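Ribonuclease J (Methanolobus psychrophilus R15, PDB 5HAB) is an archaeal enzyme of the metallo-beta-lactamase and beta-CASP family that hydrolyses RNA, probably trimming it as an exoribonuclease. Local coordinates at residues Cys102-Ala106 against His174-Val180; Leu153-Glu157 against Ile167-Asn171; Ile243-Leu248 against Asn404-Ser408; Thr343-Gly347 against Phe373-Ile378. The protein carries 1 engineered substitution. All blocks are in the same frame, centred on the assembly; numbering follows the deposited sequence.

Contacts 1 and 2 belong to the metallo-beta-lactamase part of the chain, contact 4 to the beta-CASP part, and contact 3 joins a helix to the loop that carries a histidine and a serine to the first RNA phosphate. Contacts 1 and 2 are neighbours through adjacent strands 166-172 and 179-186, V180 CG2 lying 3.8 Å from F169 CG. Contacts 3 and 4, with centres about 13 Å apart, meet where V405 O and S374 OG are hydrogen-bonded at 2.9 Å. The bound RNA runs past contacts 1, 3 and 4; the centre of contact 1 is about 19 Å from the centres of contacts 3 and 4. Contact 2 lies about 16 Å from the nucleic acid, nearest atoms.

Contact 1: Cys102-Ala106 against His174-Val180; sequences CTHGA and HSIIDTV. Engineered in segment 102-106: A106 (natural residue His). With nucleotides of chain D.
The carbonyl oxygen T103 O accepts one hydrogen bond, from V180 N at 3.2 Å, and T179 CA adds a weaker C-H...O contact at 3.5 Å, tying the chain just after strand 96-102 to strand 179-186. In H104, CG set between the backbone N and carbonyl carbon (chi1 64°) turns the ring toward I176 and T179. Its ND1 accepts from A106 N at 3.0 Å, close to the ring plane, while NE2 is bonded to D196; with both nitrogens engaged, the ring cannot easily rotate. I176 CG2 covers one face, 4.2 Å from the H104 ring centroid, an apolar branch suited to this buried spot. H104 opens the HxHxDH signature of metallo-beta-lactamase folds, and H109 closes it; in relatives such histidines bind the catalytic zinc. A106, the N-cap of helix 107-110, is an engineered replacement for the middle histidine, and its CB lies 3.2 Å from OP2 of nucleotide A3 of chain D. The rings of H174 and H104 are nearly parallel, at 20°, but slid apart so that they barely overlap; G409 O holds H174 ND1. Within 174-180, T179 OG1 donates to I176 O at 3.1 Å from above the carbonyl plane.

Contact 2: Leu153-Glu157 against Ile167-Asn171; sequences LKAGE and IEFIN
L153 lays its CD2 methyl squarely over the middle of the F169 ring, 3.8 Å from the centroid and only 6° off the ring normal. This CH-pi contact is reached with CG of L153 anti to the backbone N (chi1 -170°), which sends the branched end across the phenyl group. L153 CB, 3.7 Å from F169 CE2, extends the apolar patch along the ring. At the backbone, F169 uses both of its polar groups on the same partner segment. G156 N donates to F169 O at 2.8 Å, and F169 N donates to E157 O at 3.2 Å. A155 CB rests 3.5 Å from N171 CB, a short methyl that lets the turn lie close to the strand.

What holds the loop in shape is a type II turn from K154 to E157, closed by E157 N to K154 O and tightened by K154 N donating to E157 OE1 at 2.9 Å. G156 has a positive phi (99°), where any CB would press on the carbonyl oxygen of A155. Further out, V180 and I125 pack on F169, and E168 turns its carboxylate to R213 and H185. A type II turn whose glycine and following residue both pair with one residue of the neighbouring strand is characteristic of a G1 beta bulge, here leading into the edge strand 158-160 of the sheet.

Contact 3: Ile243-Leu248 against Asn404-Ser408; sequences IAHMML and NVHVS. With SO4 (sulfate ion), chain L; nucleotides of chain D.
M247 runs extended as far as its sulfur and then bends at chi3 (-55°), which brings CE to 3.7 Å from H406 O. V405 answers with CG1 anti to its backbone N (chi1 -170°), a setting that lays this methyl against helix 241-253, 3.8 Å from both L248 N and L248 CD1; the L248 and V405 side chains cross at about a right angle. A244 is small enough to let the loop approach the helix, its CB 3.9 Å from V407 CB. Just before it, I243 CG2 meets V407 CG2 at 4.0 Å, while I243 and M247 also pack on the second subunit. Flexible and branched aliphatic groups fill the seam.

V407 points toward the helix and V405 reaches it with CG1, whereas H406 points away. H406 NE2 donates in its ring plane to OP3 of nucleotide A1 of chain D at 2.8 Å, and R273 at H406 ND1 fixes the ring's rotation. S408 OG donates to OP2 of the same nucleotide at 2.6 Å and is itself bonded to H410 N. A phosphate held by the imidazole and hydroxyl of one loop is consistent with a pocket for the 5' phosphate at the start of the RNA.

Contact 4: Thr343-Gly347 against Phe373-Ile378; sequences TGHQG and FSANVI. With nucleotides of chain D.
H345 and Q346 occupy the middle of a type I turn from G344 to G347, set against F373-I378, where S374 is the centre of an inverse gamma turn. At the positive phi of G344 (118°) a side chain would run into T103's counterpart here, the carbonyl oxygen of T343. Q346, bent at chi2 (-55°), carries the contact: its amide nitrogen NE2 donates to N376 O at 2.7 Å and also to H345 ND1 at 3.0 Å, the latter in the plane of the imidazole. I378 CD1 presses tightly on this amide, 3.3 Å from Q346 CD, with the two side chains nearly at right angles. A375 CB lies off-centre from the H345 ring, 4.3 Å from its centroid, a short methyl that can come close to the imidazole. The edge of the F373 ring meets H345 O at 3.6 Å, and R387 hydrogen-bonds to that same oxygen.

Toward the RNA, I378 CG1 lies 3.8 Å from N9 of nucleotide A2 of chain D, and H345 CE1 comes 3.3 Å from O2' of the same nucleotide, at the ring edge. Because Q346 NE2 donates to ND1, beside the CE1 that meets the ribose, the bond probably limits rotation of the ring where it meets O2'.

Contact 1: Cys102-Ala106 against His174-Val180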
# COMPACT_ATOMS: atom_id res chain seq x y z
N CYS B 102 -17.91 19.56 -26.67
CA CYS B 102 -17.42 19.52 -25.29
C CYS B 102 -18.52 18.96 -24.40
O CYS B 102 -19.56 19.60 -24.21
CB CYS B 102 -16.99 20.90 -24.82
SG CYS B 102 -15.50 21.50 -25.62
N THR B 103 -18.28 17.78 -23.83
CA THR B 103 -19.33 17.08 -23.10
C THR B 103 -19.57 17.69 -21.73
O THR B 103 -20.63 17.47 -21.13
CB THR B 103 -19.00 15.59 -22.94
OG1 THR B 103 -17.65 15.45 -22.51
CG2 THR B 103 -19.19 14.85 -24.27
N HIS B 104 -18.61 18.46 -21.23
CA HIS B 104 -18.83 19.29 -20.04
C HIS B 104 -17.75 20.35 -19.91
O HIS B 104 -16.84 20.42 -20.73
CB HIS B 104 -18.91 18.44 -18.75
CG HIS B 104 -17.64 17.72 -18.41
ND1 HIS B 104 -16.45 18.37 -18.16
CD2 HIS B 104 -17.38 16.40 -18.25
CE1 HIS B 104 -15.51 17.48 -17.88
NE2 HIS B 104 -16.05 16.28 -17.92
N GLY B 105 -17.82 21.14 -18.84
CA GLY B 105 -16.98 22.32 -18.73
C GLY B 105 -15.81 22.29 -17.76
O GLY B 105 -15.25 23.34 -17.45
N ALA B 106 -15.42 21.10 -17.30
CA ALA B 106 -14.26 20.99 -16.42
C ALA B 106 -12.99 20.97 -17.25
O ALA B 106 -13.05 20.70 -18.45
CB ALA B 106 -14.36 19.74 -15.56
N HIS B 174 -22.38 13.72 -13.30
CA HIS B 174 -20.94 13.85 -13.10
C HIS B 174 -20.69 14.91 -12.03
O HIS B 174 -21.63 15.53 -11.53
CB HIS B 174 -20.24 14.22 -14.41
CG HIS B 174 -18.74 14.14 -14.34
ND1 HIS B 174 -18.08 13.02 -13.89
CD2 HIS B 174 -17.78 15.04 -14.64
CE1 HIS B 174 -16.78 13.23 -13.92
NE2 HIS B 174 -16.57 14.45 -14.38
N SER B 175 -19.42 15.12 -11.68
CA SER B 175 -19.06 16.07 -10.64
C SER B 175 -19.17 17.53 -11.09
O SER B 175 -18.73 18.45 -10.40
CB SER B 175 -17.64 15.79 -10.16
OG SER B 175 -16.76 15.66 -11.26
N ILE B 176 -19.76 17.74 -12.26
CA ILE B 176 -20.10 19.08 -12.73
C ILE B 176 -21.46 18.98 -13.40
O ILE B 176 -21.81 17.94 -13.97
CB ILE B 176 -19.01 19.67 -13.67
CG1 ILE B 176 -19.32 21.14 -13.98
CG2 ILE B 176 -18.89 18.85 -14.95
CD1 ILE B 176 -18.29 21.83 -14.86
N ILE B 177 -22.23 20.05 -13.30
CA ILE B 177 -23.59 20.06 -13.81
C ILE B 177 -23.59 20.10 -15.34
O ILE B 177 -22.61 20.55 -15.95
CB ILE B 177 -24.38 21.25 -13.23
CG1 ILE B 177 -23.60 22.55 -13.44
CG2 ILE B 177 -24.65 21.03 -11.76
CD1 ILE B 177 -24.37 23.79 -13.03
N ASP B 178 -24.68 19.63 -15.92
CA ASP B 178 -24.92 19.67 -17.37
C ASP B 178 -23.87 18.87 -18.16
O ASP B 178 -23.21 19.41 -19.05
CB ASP B 178 -24.97 21.12 -17.86
CG ASP B 178 -26.14 21.39 -18.80
OD1 ASP B 178 -26.88 20.44 -19.12
OD2 ASP B 178 -26.32 22.55 -19.21
N THR B 179 -23.74 17.60 -17.82
CA THR B 179 -22.84 16.69 -18.53
C THR B 179 -23.65 15.76 -19.44
O THR B 179 -24.74 15.31 -19.08
CB THR B 179 -21.98 15.86 -17.56
OG1 THR B 179 -21.18 16.74 -16.75
CG2 THR B 179 -21.06 14.92 -18.31
N VAL B 180 -23.12 15.48 -20.64
CA VAL B 180 -23.85 14.66 -21.60
C VAL B 180 -23.02 13.51 -22.20
O VAL B 180 -21.80 13.63 -22.36
CB VAL B 180 -24.41 15.54 -22.75
CG1 VAL B 180 -25.42 16.54 -22.21
CG2 VAL B 180 -23.28 16.27 -23.48
P A D 3 -11.62 21.49 -12.54
OP1 A D 3 -12.63 22.55 -12.28
OP2 A D 3 -11.89 20.47 -13.58
O5' A D 3 -10.23 22.18 -12.89
C5' A D 3 -9.79 23.35 -12.21
C4' A D 3 -8.91 23.01 -11.03
O4' A D 3 -7.58 22.65 -11.48
C3' A D 3 -8.67 24.13 -10.04
O3' A D 3 -9.75 24.30 -9.14
C2' A D 3 -7.37 23.71 -9.35
O2' A D 3 -7.64 22.73 -8.35
C1' A D 3 -6.63 23.02 -10.50
N9 A D 3 -5.60 23.90 -11.12
C8 A D 3 -5.69 24.70 -12.23
N7 A D 3 -4.57 25.34 -12.50
C5 A D 3 -3.69 24.93 -11.51
C6 A D 3 -2.35 25.24 -11.23
N6 A D 3 -1.61 26.08 -11.96
N1 A D 3 -1.77 24.65 -10.16
C2 A D 3 -2.50 23.80 -9.42
N3 A D 3 -3.77 23.43 -9.58
C4 A D 3 -4.32 24.04 -10.65
O HOH W 1 -20.84 21.66 -17.88

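Contact 2: Leu153-Glu157 against Ile167-Asn171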
# COMPACT_ATOMS: atom_id res chain seq x y z
N LEU B 153 -26.33 23.31 -27.18
CA LEU B 153 -27.18 22.16 -27.42
C LEU B 153 -27.53 21.53 -26.08
O LEU B 153 -26.64 21.23 -25.28
CB LEU B 153 -26.49 21.16 -28.35
CG LEU B 153 -27.38 20.02 -28.85
CD1 LEU B 153 -28.51 20.60 -29.69
CD2 LEU B 153 -26.57 19.02 -29.65
N LYS B 154 -28.82 21.37 -25.81
CA LYS B 154 -29.27 20.85 -24.53
C LYS B 154 -29.38 19.34 -24.57
O LYS B 154 -29.54 18.74 -25.64
CB LYS B 154 -30.61 21.47 -24.14
CG LYS B 154 -30.54 22.92 -23.70
CD LYS B 154 -31.92 23.45 -23.32
CE LYS B 154 -31.90 24.97 -23.15
NZ LYS B 154 -33.22 25.50 -22.71
N ALA B 155 -29.31 18.73 -23.39
CA ALA B 155 -29.55 17.30 -23.27
C ALA B 155 -30.93 16.99 -23.82
O ALA B 155 -31.90 17.66 -23.47
CB ALA B 155 -29.42 16.86 -21.83
N GLY B 156 -31.02 15.99 -24.68
CA GLY B 156 -32.28 15.61 -25.28
C GLY B 156 -32.47 16.18 -26.68
O GLY B 156 -33.34 15.72 -27.42
N GLU B 157 -31.65 17.17 -27.04
CA GLU B 157 -31.76 17.82 -28.35
C GLU B 157 -30.79 17.22 -29.38
O GLU B 157 -29.75 16.66 -29.03
CB GLU B 157 -31.49 19.32 -28.22
CG GLU B 157 -32.50 20.07 -27.37
CD GLU B 157 -32.23 21.56 -27.33
OE1 GLU B 157 -31.06 21.96 -27.48
OE2 GLU B 157 -33.19 22.34 -27.14
N ILE B 167 -25.75 15.08 -34.40
CA ILE B 167 -25.24 14.96 -33.04
C ILE B 167 -26.37 15.07 -32.02
O ILE B 167 -27.08 16.07 -31.96
CB ILE B 167 -24.17 16.03 -32.78
CG1 ILE B 167 -22.90 15.72 -33.59
CG2 ILE B 167 -23.85 16.13 -31.30
CD1 ILE B 167 -21.84 16.79 -33.49
N GLU B 168 -26.49 14.04 -31.19
CA GLU B 168 -27.49 13.98 -30.13
C GLU B 168 -26.82 14.06 -28.75
O GLU B 168 -25.83 13.38 -28.50
CB GLU B 168 -28.31 12.69 -30.24
CG GLU B 168 -29.31 12.46 -29.12
CD GLU B 168 -30.06 11.15 -29.28
OE1 GLU B 168 -29.80 10.44 -30.28
OE2 GLU B 168 -30.93 10.84 -28.43
N PHE B 169 -27.36 14.90 -27.87
CA PHE B 169 -26.92 14.94 -26.48
C PHE B 169 -27.86 14.12 -25.60
O PHE B 169 -29.09 14.20 -25.75
CB PHE B 169 -26.85 16.38 -25.96
CG PHE B 169 -25.60 17.12 -26.37
CD1 PHE B 169 -24.67 16.54 -27.21
CD2 PHE B 169 -25.35 18.40 -25.88
CE1 PHE B 169 -23.52 17.23 -27.58
CE2 PHE B 169 -24.20 19.09 -26.24
CZ PHE B 169 -23.29 18.50 -27.09
N ILE B 170 -27.30 13.31 -24.71
CA ILE B 170 -28.09 12.56 -23.73
C ILE B 170 -27.63 12.96 -22.34
O ILE B 170 -26.44 12.96 -22.07
CB ILE B 170 -27.96 11.05 -23.94
CG1 ILE B 170 -28.33 10.68 -25.37
CG2 ILE B 170 -28.82 10.29 -22.94
CD1 ILE B 170 -27.72 9.39 -25.82
N ASN B 171 -28.55 13.31 -21.45
CA ASN B 171 -28.13 13.79 -20.13
C ASN B 171 -27.50 12.66 -19.33
O ASN B 171 -27.90 11.50 -19.42
CB ASN B 171 -29.31 14.40 -19.36
CG ASN B 171 -29.69 13.60 -18.13
OD1 ASN B 171 -30.54 12.72 -18.20
ND2 ASN B 171 -29.06 13.92 -17.01

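Contact 3: Ile243-Leu248 against Asn404-Ser408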
# COMPACT_ATOMS: atom_id res chain seq x y z
N ILE B 243 -25.23 10.54 -1.17
CA ILE B 243 -24.38 10.04 -0.10
C ILE B 243 -23.45 11.14 0.41
O ILE B 243 -23.28 11.32 1.62
CB ILE B 243 -23.58 8.81 -0.56
CG1 ILE B 243 -24.53 7.69 -0.97
CG2 ILE B 243 -22.60 8.36 0.51
CD1 ILE B 243 -25.56 7.32 0.09
N ALA B 244 -22.85 11.88 -0.52
CA ALA B 244 -21.95 12.98 -0.17
C ALA B 244 -22.74 14.11 0.49
O ALA B 244 -22.26 14.77 1.42
CB ALA B 244 -21.21 13.50 -1.40
N HIS B 245 -23.95 14.33 -0.01
CA HIS B 245 -24.86 15.29 0.59
C HIS B 245 -25.10 14.95 2.06
O HIS B 245 -24.91 15.80 2.94
CB HIS B 245 -26.18 15.31 -0.20
CG HIS B 245 -27.20 16.25 0.35
ND1 HIS B 245 -27.21 17.60 0.05
CD2 HIS B 245 -28.25 16.05 1.18
CE1 HIS B 245 -28.22 18.18 0.67
NE2 HIS B 245 -28.87 17.26 1.36
N MET B 246 -25.47 13.70 2.32
CA MET B 246 -25.75 13.22 3.67
C MET B 246 -24.53 13.34 4.58
O MET B 246 -24.62 13.86 5.70
CB MET B 246 -26.22 11.76 3.63
CG MET B 246 -27.53 11.50 2.88
SD MET B 246 -29.03 11.77 3.84
CE MET B 246 -29.28 13.53 3.65
N MET B 247 -23.38 12.86 4.10
CA MET B 247 -22.15 12.92 4.90
C MET B 247 -21.74 14.35 5.23
O MET B 247 -21.31 14.64 6.36
CB MET B 247 -21.01 12.21 4.17
CG MET B 247 -21.21 10.71 4.02
SD MET B 247 -19.73 9.81 3.52
CE MET B 247 -19.25 10.66 2.02
N LEU B 248 -21.88 15.24 4.26
CA LEU B 248 -21.51 16.64 4.47
C LEU B 248 -22.47 17.29 5.47
O LEU B 248 -22.06 18.06 6.35
CB LEU B 248 -21.49 17.39 3.14
CG LEU B 248 -20.75 18.72 3.07
CD1 LEU B 248 -19.41 18.66 3.80
CD2 LEU B 248 -20.54 19.08 1.62
N ASN B 404 -11.85 13.96 2.80
CA ASN B 404 -12.55 13.01 1.93
C ASN B 404 -14.07 12.93 2.13
O ASN B 404 -14.66 11.87 1.95
CB ASN B 404 -11.94 11.62 2.09
CG ASN B 404 -11.93 10.83 0.79
OD1 ASN B 404 -12.08 11.39 -0.29
ND2 ASN B 404 -11.73 9.52 0.90
N VAL B 405 -14.69 14.04 2.51
CA VAL B 405 -16.15 14.07 2.64
C VAL B 405 -16.70 14.21 1.24
O VAL B 405 -17.12 15.29 0.82
CB VAL B 405 -16.62 15.21 3.55
CG1 VAL B 405 -18.10 15.06 3.86
CG2 VAL B 405 -15.80 15.25 4.83
N HIS B 406 -16.70 13.11 0.50
CA HIS B 406 -16.78 13.20 -0.95
C HIS B 406 -17.21 11.88 -1.55
O HIS B 406 -17.04 10.82 -0.94
CB HIS B 406 -15.42 13.65 -1.50
CG HIS B 406 -15.30 13.57 -3.00
ND1 HIS B 406 -15.87 14.50 -3.84
CD2 HIS B 406 -14.63 12.70 -3.79
CE1 HIS B 406 -15.58 14.18 -5.09
NE2 HIS B 406 -14.83 13.09 -5.09
N VAL B 407 -17.79 11.95 -2.73
CA VAL B 407 -18.17 10.77 -3.48
C VAL B 407 -17.66 10.94 -4.92
O VAL B 407 -17.66 12.05 -5.45
CB VAL B 407 -19.69 10.56 -3.41
CG1 VAL B 407 -20.23 10.05 -4.72
CG2 VAL B 407 -20.03 9.60 -2.28
N SER B 408 -17.18 9.86 -5.52
CA SER B 408 -16.59 9.90 -6.86
C SER B 408 -17.56 10.35 -7.95
O SER B 408 -18.76 10.08 -7.89
CB SER B 408 -16.03 8.53 -7.24
OG SER B 408 -15.51 8.56 -8.56
S SO4 L . -31.56 17.95 3.93
O1 SO4 L . -31.49 17.68 5.36
O2 SO4 L . -32.73 17.29 3.36
O3 SO4 L . -31.65 19.39 3.70
O4 SO4 L . -30.36 17.43 3.28
OP3 A D 1 -13.07 11.76 -6.83
P A D 1 -13.31 11.57 -8.29
OP1 A D 1 -14.37 12.51 -8.72
OP2 A D 1 -13.47 10.12 -8.55
O5' A D 1 -11.96 11.97 -9.03
C5' A D 1 -11.29 13.20 -8.75
C4' A D 1 -10.33 13.54 -9.86
O4' A D 1 -9.18 12.65 -9.78
C3' A D 1 -10.90 13.37 -11.27
O3' A D 1 -10.40 14.38 -12.14
C2' A D 1 -10.39 12.00 -11.70
O2' A D 1 -10.25 11.83 -13.09
C1' A D 1 -9.04 11.92 -10.98
N9 A D 1 -8.67 10.54 -10.63
C8 A D 1 -9.52 9.58 -10.14
N7 A D 1 -8.95 8.42 -9.92
C5 A D 1 -7.63 8.63 -10.29
C6 A D 1 -6.51 7.77 -10.29
N6 A D 1 -6.55 6.50 -9.89
N1 A D 1 -5.34 8.28 -10.72
C2 A D 1 -5.30 9.56 -11.13
N3 A D 1 -6.28 10.46 -11.17
C4 A D 1 -7.44 9.93 -10.74

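Contact 4: Thr343-Gly347 against Phe373-Ile378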
# COMPACT_ATOMS: atom_id res chain seq x y z
N THR B 343 -11.89 28.08 -2.16
CA THR B 343 -11.11 27.20 -3.02
C THR B 343 -9.79 26.82 -2.35
O THR B 343 -9.37 27.48 -1.40
CB THR B 343 -10.84 27.84 -4.39
OG1 THR B 343 -10.11 29.05 -4.21
CG2 THR B 343 -12.16 28.14 -5.08
N GLY B 344 -9.16 25.77 -2.85
CA GLY B 344 -7.84 25.38 -2.37
C GLY B 344 -7.71 24.01 -1.74
O GLY B 344 -6.78 23.76 -0.97
N HIS B 345 -8.63 23.11 -2.08
CA HIS B 345 -8.67 21.78 -1.49
C HIS B 345 -7.46 20.92 -1.86
O HIS B 345 -7.17 19.94 -1.18
CB HIS B 345 -9.95 21.05 -1.90
CG HIS B 345 -10.17 21.04 -3.38
ND1 HIS B 345 -9.61 20.10 -4.21
CD2 HIS B 345 -10.89 21.87 -4.18
CE1 HIS B 345 -9.97 20.35 -5.46
NE2 HIS B 345 -10.76 21.41 -5.46
N GLN B 346 -6.76 21.27 -2.93
CA GLN B 346 -5.56 20.53 -3.31
C GLN B 346 -4.30 21.27 -2.87
O GLN B 346 -3.19 20.93 -3.28
CB GLN B 346 -5.53 20.28 -4.82
CG GLN B 346 -6.67 19.41 -5.30
CD GLN B 346 -6.72 18.09 -4.56
OE1 GLN B 346 -5.69 17.44 -4.35
NE2 GLN B 346 -7.92 17.68 -4.16
N GLY B 347 -4.48 22.28 -2.03
CA GLY B 347 -3.38 23.08 -1.54
C GLY B 347 -2.72 23.89 -2.65
O GLY B 347 -1.51 24.11 -2.62
N PHE B 373 -12.60 19.34 3.97
CA PHE B 373 -12.27 19.09 2.58
C PHE B 373 -13.34 18.20 1.96
O PHE B 373 -13.32 16.99 2.12
CB PHE B 373 -10.90 18.43 2.46
CG PHE B 373 -9.76 19.30 2.88
CD1 PHE B 373 -9.51 19.55 4.22
CD2 PHE B 373 -8.92 19.86 1.93
CE1 PHE B 373 -8.45 20.35 4.61
CE2 PHE B 373 -7.86 20.66 2.31
CZ PHE B 373 -7.62 20.91 3.65
N SER B 374 -14.28 18.81 1.24
CA SER B 374 -15.28 18.04 0.52
C SER B 374 -14.73 17.66 -0.85
O SER B 374 -15.22 18.10 -1.89
CB SER B 374 -16.57 18.84 0.38
OG SER B 374 -17.61 17.98 -0.02
N ALA B 375 -13.68 16.83 -0.83
CA ALA B 375 -12.95 16.44 -2.03
C ALA B 375 -11.92 15.37 -1.68
O ALA B 375 -11.55 15.19 -0.52
CB ALA B 375 -12.26 17.64 -2.66
N ASN B 376 -11.47 14.65 -2.70
CA ASN B 376 -10.41 13.66 -2.53
C ASN B 376 -9.06 14.26 -2.89
O ASN B 376 -8.99 15.30 -3.54
CB ASN B 376 -10.69 12.43 -3.40
CG ASN B 376 -10.63 12.75 -4.89
OD1 ASN B 376 -10.92 13.88 -5.31
ND2 ASN B 376 -10.25 11.76 -5.70
N VAL B 377 -7.99 13.59 -2.48
CA VAL B 377 -6.66 13.99 -2.90
C VAL B 377 -6.35 13.29 -4.21
O VAL B 377 -6.45 12.06 -4.30
CB VAL B 377 -5.60 13.65 -1.83
CG1 VAL B 377 -4.27 14.34 -2.14
CG2 VAL B 377 -6.09 14.03 -0.44
N ILE B 378 -5.99 14.05 -5.24
CA ILE B 378 -5.64 13.46 -6.53
C ILE B 378 -4.33 12.70 -6.42
O ILE B 378 -3.33 13.25 -5.96
CB ILE B 378 -5.59 14.53 -7.66
CG1 ILE B 378 -6.99 15.06 -7.99
CG2 ILE B 378 -4.91 13.97 -8.90
CD1 ILE B 378 -7.53 16.11 -7.07
P A D 2 -11.44 15.26 -12.99
OP1 A D 2 -12.53 14.35 -13.44
OP2 A D 2 -10.67 16.04 -13.99
O5' A D 2 -12.07 16.27 -11.93
C5' A D 2 -11.91 17.67 -12.07
C4' A D 2 -11.27 18.30 -10.86
O4' A D 2 -10.29 17.39 -10.30
C3' A D 2 -10.50 19.58 -11.12
O3' A D 2 -11.33 20.73 -11.15
C2' A D 2 -9.47 19.61 -9.99
O2' A D 2 -10.05 20.12 -8.79
C1' A D 2 -9.19 18.12 -9.79
N9 A D 2 -7.97 17.67 -10.50
C8 A D 2 -7.89 16.72 -11.50
N7 A D 2 -6.67 16.50 -11.92
C5 A D 2 -5.89 17.34 -11.15
C6 A D 2 -4.51 17.58 -11.12
N6 A D 2 -3.63 16.96 -11.92
N1 A D 2 -4.05 18.48 -10.22
C2 A D 2 -4.93 19.10 -9.42
N3 A D 2 -6.25 18.97 -9.36
C4 A D 2 -6.67 18.06 -10.25
OP3 A D 1 -13.07 11.76 -6.83
P A D 1 -13.31 11.57 -8.29
OP1 A D 1 -14.37 12.51 -8.72
OP2 A D 1 -13.47 10.12 -8.55
O5' A D 1 -11.96 11.97 -9.03
C5' A D 1 -11.29 13.20 -8.75
C4' A D 1 -10.33 13.54 -9.86
O4' A D 1 -9.18 12.65 -9.78
C3' A D 1 -10.90 13.37 -11.27
O3' A D 1 -10.40 14.38 -12.14
C2' A D 1 -10.39 12.00 -11.70
O2' A D 1 -10.25 11.83 -13.09
C1' A D 1 -9.04 11.92 -10.98
N9 A D 1 -8.67 10.54 -10.63
C8 A D 1 -9.52 9.58 -10.14
N7 A D 1 -8.95 8.42 -9.92
C5 A D 1 -7.63 8.63 -10.29
C6 A D 1 -6.51 7.77 -10.29
N6 A D 1 -6.55 6.50 -9.89
N1 A D 1 -5.34 8.28 -10.72
C2 A D 1 -5.30 9.56 -11.13
N3 A D 1 -6.28 10.46 -11.17
C4 A D 1 -7.44 9.93 -10.74
P A D 4 -10.32 25.77 -8.84
OP1 A D 4 -11.05 25.69 -7.55
OP2 A D 4 -11.03 26.26 -10.05
O5' A D 4 -9.01 26.66 -8.64
C5' A D 4 -8.74 27.28 -7.39
C4' A D 4 -7.34 27.82 -7.32
O4' A D 4 -6.49 27.16 -8.30
C3' A D 4 -7.17 29.30 -7.64
O3' A D 4 -7.53 30.12 -6.54
C2' A D 4 -5.69 29.38 -8.02
O2' A D 4 -4.86 29.43 -6.87
C1' A D 4 -5.48 28.04 -8.73
N9 A D 4 -5.52 28.14 -10.20
C8 A D 4 -6.58 27.89 -11.04
N7 A D 4 -6.30 28.07 -12.32
C5 A D 4 -4.97 28.46 -12.31
C6 A D 4 -4.08 28.80 -13.35
N6 A D 4 -4.40 28.80 -14.64
N1 A D 4 -2.81 29.15 -13.01
C2 A D 4 -2.48 29.15 -11.71
N3 A D 4 -3.23 28.85 -10.65
C4 A D 4 -4.48 28.51 -11.02